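Local coordinates for protein galactose mutarotase related enzyme (Lactobacillus acidophilus, PDB 3DCD) that probably binds carbohydrate and may act as a sugar isomerase of the aldose 1-epimerase family, its exact substrate unknown, at residues D158-I172 / I206-T220. Numbering follows the deposited sequence.
Sequences DFYFDMHPSVTRVRI and IYELRGNDNKVSLRT
Arg-169 runs past Leu-209 CD2 to close a turn at Pro-165, which follows a cis peptide bond. Its chain is extended from CG to NE, and NH1 and NH2 both bind Pro-165 O, NH2 at 2.8 Å. Met-163 CE lies over one face of the guanidinium and Val-167 CG2 over the opposite one. A water accepts from Arg-169 NE and from Arg-210 N, in the loop after strand 206-208. A leucine in place of Arg-169 would probably leave Pro-165 O without its two guanidinium donors and the turn less firmly held.

The turn separates an antiparallel ladder, 159-164 with 214-220, from a single bridge, Arg-171 with Tyr-207, one residue out of register. Tyr-160 with Arg-219, Asp-162 with Ser-217 and His-164 with Lys-215 are the ladder's hydrogen-bonded pairs. Glu-208 N to Val-170 O and Ile-172 N to Ile-206 O flank the bridge.

Met-163, modelled as selenomethionine, bends at chi3 (58°), and its CE also meets Leu-209 CD2 at 3.6 Å. Its SE approaches the Tyr-207 ring obliquely, 4.6 Å from the centroid, a Met-aromatic contact. Tyr-207 OH comes to the edge of the Phe-161 ring, 4.0 Å from CZ.

At the far end Thr-220 CB makes a CH-pi contact over a face of Phe-159. Its OG1 donates to Asp-158 O at 2.8 Å, from above the carbonyl plane. Arg-219 NE gives a weak bond to Tyr-160 OH, which also pairs with Asp-221.

Strand 214-220 lies between 159-164 and 226-232 in a large antiparallel sheet of the galactose mutarotase beta-sandwich. Val-216 and Leu-218 pack on strand 249-256.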
loop_
_atom_site.group_PDB
_atom_site.type_symbol
_atom_site.label_atom_id
_atom_site.label_comp_id
_atom_site.label_asym_id
_atom_site.label_seq_id
_atom_site.Cartn_x
_atom_site.Cartn_y
_atom_site.Cartn_z
ATOM N N ASP A 158 -5.640 -15.083 -16.499
ATOM C CA ASP A 158 -5.422 -14.261 -17.703
ATOM C C ASP A 158 -4.743 -12.943 -17.349
ATOM O O ASP A 158 -4.407 -12.179 -18.257
ATOM C CB ASP A 158 -6.730 -13.938 -18.429
ATOM C CG ASP A 158 -7.468 -15.167 -18.899
ATOM O OD1 ASP A 158 -6.815 -16.155 -19.332
ATOM O OD2 ASP A 158 -8.715 -15.112 -18.880
ATOM N N PHE A 159 -4.564 -12.679 -16.047
ATOM C CA PHE A 159 -3.935 -11.444 -15.596
ATOM C C PHE A 159 -2.509 -11.679 -15.168
ATOM O O PHE A 159 -2.114 -12.800 -14.836
ATOM C CB PHE A 159 -4.740 -10.799 -14.451
ATOM C CG PHE A 159 -6.104 -10.354 -14.881
ATOM C CD1 PHE A 159 -7.166 -11.266 -14.924
ATOM C CD2 PHE A 159 -6.329 -9.037 -15.274
ATOM C CE1 PHE A 159 -8.434 -10.879 -15.355
ATOM C CE2 PHE A 159 -7.607 -8.642 -15.713
ATOM C CZ PHE A 159 -8.649 -9.559 -15.743
ATOM N N TYR A 160 -1.728 -10.614 -15.172
ATOM C CA TYR A 160 -0.337 -10.728 -14.783
ATOM C C TYR A 160 0.143 -9.374 -14.315
ATOM O O TYR A 160 -0.508 -8.356 -14.577
ATOM C CB TYR A 160 0.511 -11.231 -15.966
ATOM C CG TYR A 160 0.478 -10.353 -17.206
ATOM C CD1 TYR A 160 -0.431 -10.595 -18.237
ATOM C CD2 TYR A 160 1.391 -9.302 -17.362
ATOM C CE1 TYR A 160 -0.446 -9.783 -19.405
ATOM C CE2 TYR A 160 1.387 -8.490 -18.520
ATOM C CZ TYR A 160 0.469 -8.730 -19.522
ATOM O OH TYR A 160 0.488 -7.925 -20.651
ATOM N N PHE A 161 1.276 -9.375 -13.624
ATOM C CA PHE A 161 1.996 -8.129 -13.352
ATOM C C PHE A 161 3.362 -8.138 -14.013
ATOM O O PHE A 161 3.971 -9.193 -14.242
ATOM C CB PHE A 161 2.045 -7.760 -11.854
ATOM C CG PHE A 161 2.883 -8.687 -10.998
ATOM C CD1 PHE A 161 4.201 -8.371 -10.699
ATOM C CD2 PHE A 161 2.338 -9.865 -10.476
ATOM C CE1 PHE A 161 4.974 -9.200 -9.902
ATOM C CE2 PHE A 161 3.104 -10.715 -9.683
ATOM C CZ PHE A 161 4.429 -10.379 -9.395
ATOM N N ASP A 162 3.793 -6.941 -14.372
ATOM C CA ASP A 162 5.010 -6.731 -15.095
ATOM C C ASP A 162 5.708 -5.533 -14.473
ATOM O O ASP A 162 5.116 -4.477 -14.304
ATOM C CB ASP A 162 4.694 -6.448 -16.562
ATOM C CG ASP A 162 5.857 -6.741 -17.466
ATOM O OD1 ASP A 162 6.827 -7.401 -17.021
ATOM O OD2 ASP A 162 5.809 -6.315 -18.634
HETATM N N MSE A 163 6.971 -5.697 -14.130
HETATM C CA MSE A 163 7.690 -4.617 -13.484
HETATM C C MSE A 163 8.667 -3.948 -14.439
HETATM O O MSE A 163 9.361 -4.616 -15.213
HETATM C CB MSE A 163 8.390 -5.138 -12.243
HETATM C CG MSE A 163 7.439 -5.869 -11.326
HETATM SE SE MSE A 163 8.308 -6.422 -9.675
HETATM C CE MSE A 163 8.848 -4.675 -9.105
ATOM N N HIS A 164 8.682 -2.622 -14.413
ATOM C CA HIS A 164 9.638 -1.854 -15.194
ATOM C C HIS A 164 10.475 -1.007 -14.225
ATOM O O HIS A 164 9.946 -0.524 -13.232
ATOM C CB HIS A 164 8.893 -0.990 -16.213
ATOM C CG HIS A 164 8.016 -1.782 -17.141
ATOM N ND1 HIS A 164 6.700 -2.088 -16.848
ATOM C CD2 HIS A 164 8.277 -2.351 -18.341
ATOM C CE1 HIS A 164 6.186 -2.798 -17.835
ATOM N NE2 HIS A 164 7.122 -2.971 -18.755
ATOM N N PRO A 165 11.800 -0.885 -14.464
ATOM C CA PRO A 165 12.614 -1.521 -15.525
ATOM C C PRO A 165 12.562 -3.036 -15.412
ATOM O O PRO A 165 12.328 -3.554 -14.320
ATOM C CB PRO A 165 14.042 -1.054 -15.203
ATOM C CG PRO A 165 13.888 0.144 -14.337
ATOM C CD PRO A 165 12.617 -0.053 -13.567
ATOM N N SER A 166 12.785 -3.729 -16.531
ATOM C CA SER A 166 12.691 -5.185 -16.582
ATOM C C SER A 166 14.018 -5.763 -16.150
ATOM O O SER A 166 14.885 -6.073 -16.986
ATOM C CB SER A 166 12.368 -5.668 -18.000
ATOM O OG SER A 166 11.023 -5.342 -18.354
ATOM N N VAL A 167 14.180 -5.901 -14.842
ATOM C CA VAL A 167 15.401 -6.465 -14.288
ATOM C C VAL A 167 15.025 -7.451 -13.217
ATOM O O VAL A 167 13.980 -7.295 -12.567
ATOM C CB VAL A 167 16.343 -5.395 -13.710
ATOM C CG1 VAL A 167 16.835 -4.457 -14.836
ATOM C CG2 VAL A 167 15.680 -4.596 -12.580
ATOM N N THR A 168 15.870 -8.467 -13.036
ATOM C CA THR A 168 15.695 -9.420 -11.951
ATOM C C THR A 168 15.946 -8.702 -10.623
ATOM O O THR A 168 16.892 -7.905 -10.500
ATOM C CB THR A 168 16.633 -10.623 -12.156
ATOM O OG1 THR A 168 16.188 -11.351 -13.314
ATOM C CG2 THR A 168 16.523 -11.573 -11.002
ATOM N N ARG A 169 15.084 -8.960 -9.643
ATOM C CA ARG A 169 15.129 -8.292 -8.358
ATOM C C ARG A 169 15.123 -9.307 -7.225
ATOM O O ARG A 169 14.624 -10.428 -7.379
ATOM C CB ARG A 169 13.914 -7.358 -8.195
ATOM C CG ARG A 169 13.940 -6.085 -9.048
ATOM C CD ARG A 169 12.547 -5.429 -9.018
ATOM N NE ARG A 169 12.458 -4.171 -9.776
ATOM C CZ ARG A 169 12.157 -4.071 -11.068
ATOM N NH1 ARG A 169 11.955 -5.154 -11.818
ATOM N NH2 ARG A 169 12.067 -2.867 -11.627
ATOM N N VAL A 170 15.641 -8.906 -6.068
ATOM C CA VAL A 170 15.703 -9.817 -4.925
ATOM C C VAL A 170 14.313 -9.925 -4.311
ATOM O O VAL A 170 13.685 -8.899 -4.023
ATOM C CB VAL A 170 16.702 -9.324 -3.861
ATOM C CG1 VAL A 170 16.714 -10.261 -2.654
ATOM C CG2 VAL A 170 18.112 -9.218 -4.463
ATOM N N ARG A 171 13.820 -11.154 -4.158
ATOM C CA ARG A 171 12.579 -11.396 -3.409
ATOM C C ARG A 171 12.929 -11.740 -1.972
ATOM O O ARG A 171 13.853 -12.530 -1.728
ATOM C CB ARG A 171 11.796 -12.578 -4.000
ATOM C CG ARG A 171 10.461 -12.853 -3.279
ATOM C CD ARG A 171 9.902 -14.214 -3.649
ATOM N NE ARG A 171 8.920 -14.679 -2.658
ATOM C CZ ARG A 171 8.178 -15.766 -2.822
ATOM N NH1 ARG A 171 8.312 -16.496 -3.925
ATOM N NH2 ARG A 171 7.302 -16.120 -1.899
ATOM N N ILE A 172 12.178 -11.179 -1.027
ATOM C CA ILE A 172 12.318 -11.542 0.377
ATOM C C ILE A 172 11.133 -12.405 0.773
ATOM O O ILE A 172 10.018 -11.882 0.904
ATOM C CB ILE A 172 12.363 -10.309 1.304
ATOM C CG1 ILE A 172 13.367 -9.261 0.777
ATOM C CG2 ILE A 172 12.680 -10.748 2.780
ATOM C CD1 ILE A 172 13.321 -7.910 1.512
ATOM N N ILE A 206 7.535 -10.184 -1.957
ATOM C CA ILE A 206 8.166 -8.933 -1.559
ATOM C C ILE A 206 9.420 -8.730 -2.366
ATOM O O ILE A 206 10.313 -9.579 -2.310
ATOM C CB ILE A 206 8.529 -8.910 -0.030
ATOM C CG1 ILE A 206 7.270 -9.121 0.824
ATOM C CG2 ILE A 206 9.245 -7.593 0.334
ATOM C CD1 ILE A 206 7.542 -9.318 2.330
ATOM N N TYR A 207 9.477 -7.612 -3.102
ATOM C CA TYR A 207 10.623 -7.317 -3.964
ATOM C C TYR A 207 11.382 -6.085 -3.500
ATOM O O TYR A 207 10.790 -5.063 -3.156
ATOM C CB TYR A 207 10.198 -7.190 -5.438
ATOM C CG TYR A 207 9.496 -8.433 -5.956
ATOM C CD1 TYR A 207 10.210 -9.594 -6.240
ATOM C CD2 TYR A 207 8.102 -8.452 -6.118
ATOM C CE1 TYR A 207 9.560 -10.736 -6.697
ATOM C CE2 TYR A 207 7.444 -9.588 -6.568
ATOM C CZ TYR A 207 8.180 -10.715 -6.876
ATOM O OH TYR A 207 7.525 -11.836 -7.323
ATOM N N GLU A 208 12.706 -6.225 -3.452
ATOM C CA GLU A 208 13.600 -5.129 -3.151
ATOM C C GLU A 208 13.677 -4.258 -4.395
ATOM O O GLU A 208 13.997 -4.755 -5.475
ATOM C CB GLU A 208 14.984 -5.680 -2.784
ATOM C CG GLU A 208 14.996 -6.386 -1.404
ATOM C CD GLU A 208 16.374 -6.865 -0.975
ATOM O OE1 GLU A 208 17.341 -6.761 -1.778
ATOM O OE2 GLU A 208 16.485 -7.354 0.170
ATOM N N LEU A 209 13.368 -2.971 -4.228
ATOM C CA LEU A 209 13.396 -2.002 -5.319
ATOM C C LEU A 209 14.611 -1.086 -5.214
ATOM O O LEU A 209 15.128 -0.856 -4.116
ATOM C CB LEU A 209 12.123 -1.158 -5.308
ATOM C CG LEU A 209 10.819 -1.936 -5.509
ATOM C CD1 LEU A 209 9.617 -1.015 -5.469
ATOM C CD2 LEU A 209 10.853 -2.671 -6.840
ATOM N N ARG A 210 15.055 -0.593 -6.366
ATOM C CA ARG A 210 16.189 0.304 -6.451
ATOM C C ARG A 210 15.802 1.459 -7.374
ATOM O O ARG A 210 15.050 1.248 -8.342
ATOM C CB ARG A 210 17.387 -0.461 -7.030
ATOM C CG ARG A 210 17.862 -1.646 -6.171
ATOM C CD ARG A 210 19.001 -2.415 -6.861
ATOM N NE ARG A 210 20.132 -1.526 -7.153
ATOM C CZ ARG A 210 21.017 -1.102 -6.260
ATOM N NH1 ARG A 210 20.949 -1.511 -4.995
ATOM N NH2 ARG A 210 21.985 -0.281 -6.646
ATOM N N GLY A 211 16.326 2.657 -7.094
ATOM C CA GLY A 211 16.074 3.847 -7.914
ATOM C C GLY A 211 14.653 4.372 -7.758
ATOM O O GLY A 211 13.921 3.945 -6.858
ATOM N N ASN A 212 14.237 5.274 -8.642
ATOM C CA ASN A 212 12.885 5.848 -8.533
ATOM C C ASN A 212 12.007 5.747 -9.768
ATOM O O ASN A 212 11.027 6.493 -9.927
ATOM C CB ASN A 212 12.937 7.293 -8.018
ATOM C CG ASN A 212 13.998 8.128 -8.708
ATOM O OD1 ASN A 212 14.725 8.889 -8.049
ATOM N ND2 ASN A 212 14.107 7.991 -10.035
ATOM N N ASP A 213 12.339 4.810 -10.639
ATOM C CA ASP A 213 11.622 4.679 -11.904
ATOM C C ASP A 213 10.810 3.414 -11.962
ATOM O O ASP A 213 10.378 3.007 -13.043
ATOM C CB ASP A 213 12.568 4.778 -13.119
ATOM C CG ASP A 213 13.711 3.760 -13.089
ATOM O OD1 ASP A 213 13.936 3.062 -12.061
ATOM O OD2 ASP A 213 14.407 3.676 -14.125
ATOM N N ASN A 214 10.582 2.796 -10.804
ATOM C CA ASN A 214 9.893 1.519 -10.785
ATOM C C ASN A 214 8.404 1.679 -11.004
ATOM O O ASN A 214 7.745 2.568 -10.422
ATOM C CB ASN A 214 10.167 0.732 -9.501
ATOM C CG ASN A 214 11.645 0.523 -9.272
ATOM O OD1 ASN A 214 12.235 1.108 -8.359
ATOM N ND2 ASN A 214 12.251 -0.298 -10.102
ATOM N N LYS A 215 7.890 0.818 -11.865
ATOM C CA LYS A 215 6.467 0.788 -12.147
ATOM C C LYS A 215 6.021 -0.657 -12.200
ATOM O O LYS A 215 6.667 -1.486 -12.835
ATOM C CB LYS A 215 6.163 1.479 -13.477
ATOM C CG LYS A 215 6.806 2.850 -13.578
ATOM C CD LYS A 215 6.970 3.333 -15.030
ATOM C CE LYS A 215 8.130 2.651 -15.825
ATOM N NZ LYS A 215 9.525 3.145 -15.512
ATOM N N VAL A 216 4.915 -0.952 -11.545
ATOM C CA VAL A 216 4.329 -2.284 -11.602
ATOM C C VAL A 216 3.039 -2.182 -12.441
ATOM O O VAL A 216 2.157 -1.387 -12.105
ATOM C CB VAL A 216 4.010 -2.830 -10.184
ATOM C CG1 VAL A 216 3.452 -4.263 -10.268
ATOM C CG2 VAL A 216 5.268 -2.774 -9.264
ATOM N N SER A 217 2.945 -2.957 -13.527
ATOM C CA SER A 217 1.759 -2.915 -14.392
ATOM C C SER A 217 0.946 -4.165 -14.191
ATOM O O SER A 217 1.462 -5.272 -14.333
ATOM C CB SER A 217 2.120 -2.875 -15.889
ATOM O OG SER A 217 2.849 -1.719 -16.218
ATOM N N LEU A 218 -0.327 -3.970 -13.917
ATOM C CA LEU A 218 -1.276 -5.054 -13.850
ATOM C C LEU A 218 -2.153 -5.026 -15.105
ATOM O O LEU A 218 -2.823 -4.028 -15.387
ATOM C CB LEU A 218 -2.089 -4.917 -12.566
ATOM C CG LEU A 218 -3.350 -5.754 -12.446
ATOM C CD1 LEU A 218 -2.965 -7.219 -12.259
ATOM C CD2 LEU A 218 -4.125 -5.204 -11.239
ATOM N N ARG A 219 -2.090 -6.117 -15.870
ATOM C CA ARG A 219 -2.693 -6.198 -17.198
ATOM C C ARG A 219 -3.279 -7.579 -17.506
ATOM O O ARG A 219 -3.136 -8.516 -16.723
ATOM C CB ARG A 219 -1.625 -5.899 -18.253
ATOM C CG ARG A 219 -1.278 -4.421 -18.330
ATOM C CD ARG A 219 0.170 -4.206 -18.651
ATOM N NE ARG A 219 0.456 -4.603 -20.015
ATOM C CZ ARG A 219 0.232 -3.846 -21.081
ATOM N NH1 ARG A 219 -0.290 -2.628 -20.940
ATOM N NH2 ARG A 219 0.535 -4.307 -22.298
ATOM N N THR A 220 -3.944 -7.660 -18.651
ATOM C CA THR A 220 -4.388 -8.907 -19.239
ATOM C C THR A 220 -4.306 -8.755 -20.748
ATOM O O THR A 220 -4.596 -7.679 -21.291
ATOM C CB THR A 220 -5.824 -9.286 -18.817
ATOM O OG1 THR A 220 -6.215 -10.477 -19.514
ATOM C CG2 THR A 220 -6.849 -8.159 -19.132
HETATM O O HOH W 1 13.965 -1.897 -8.844
HETATM O O HOH W 2 16.475 -6.076 -6.029
HETATM O O HOH W 3 8.121 -12.719 -0.809
#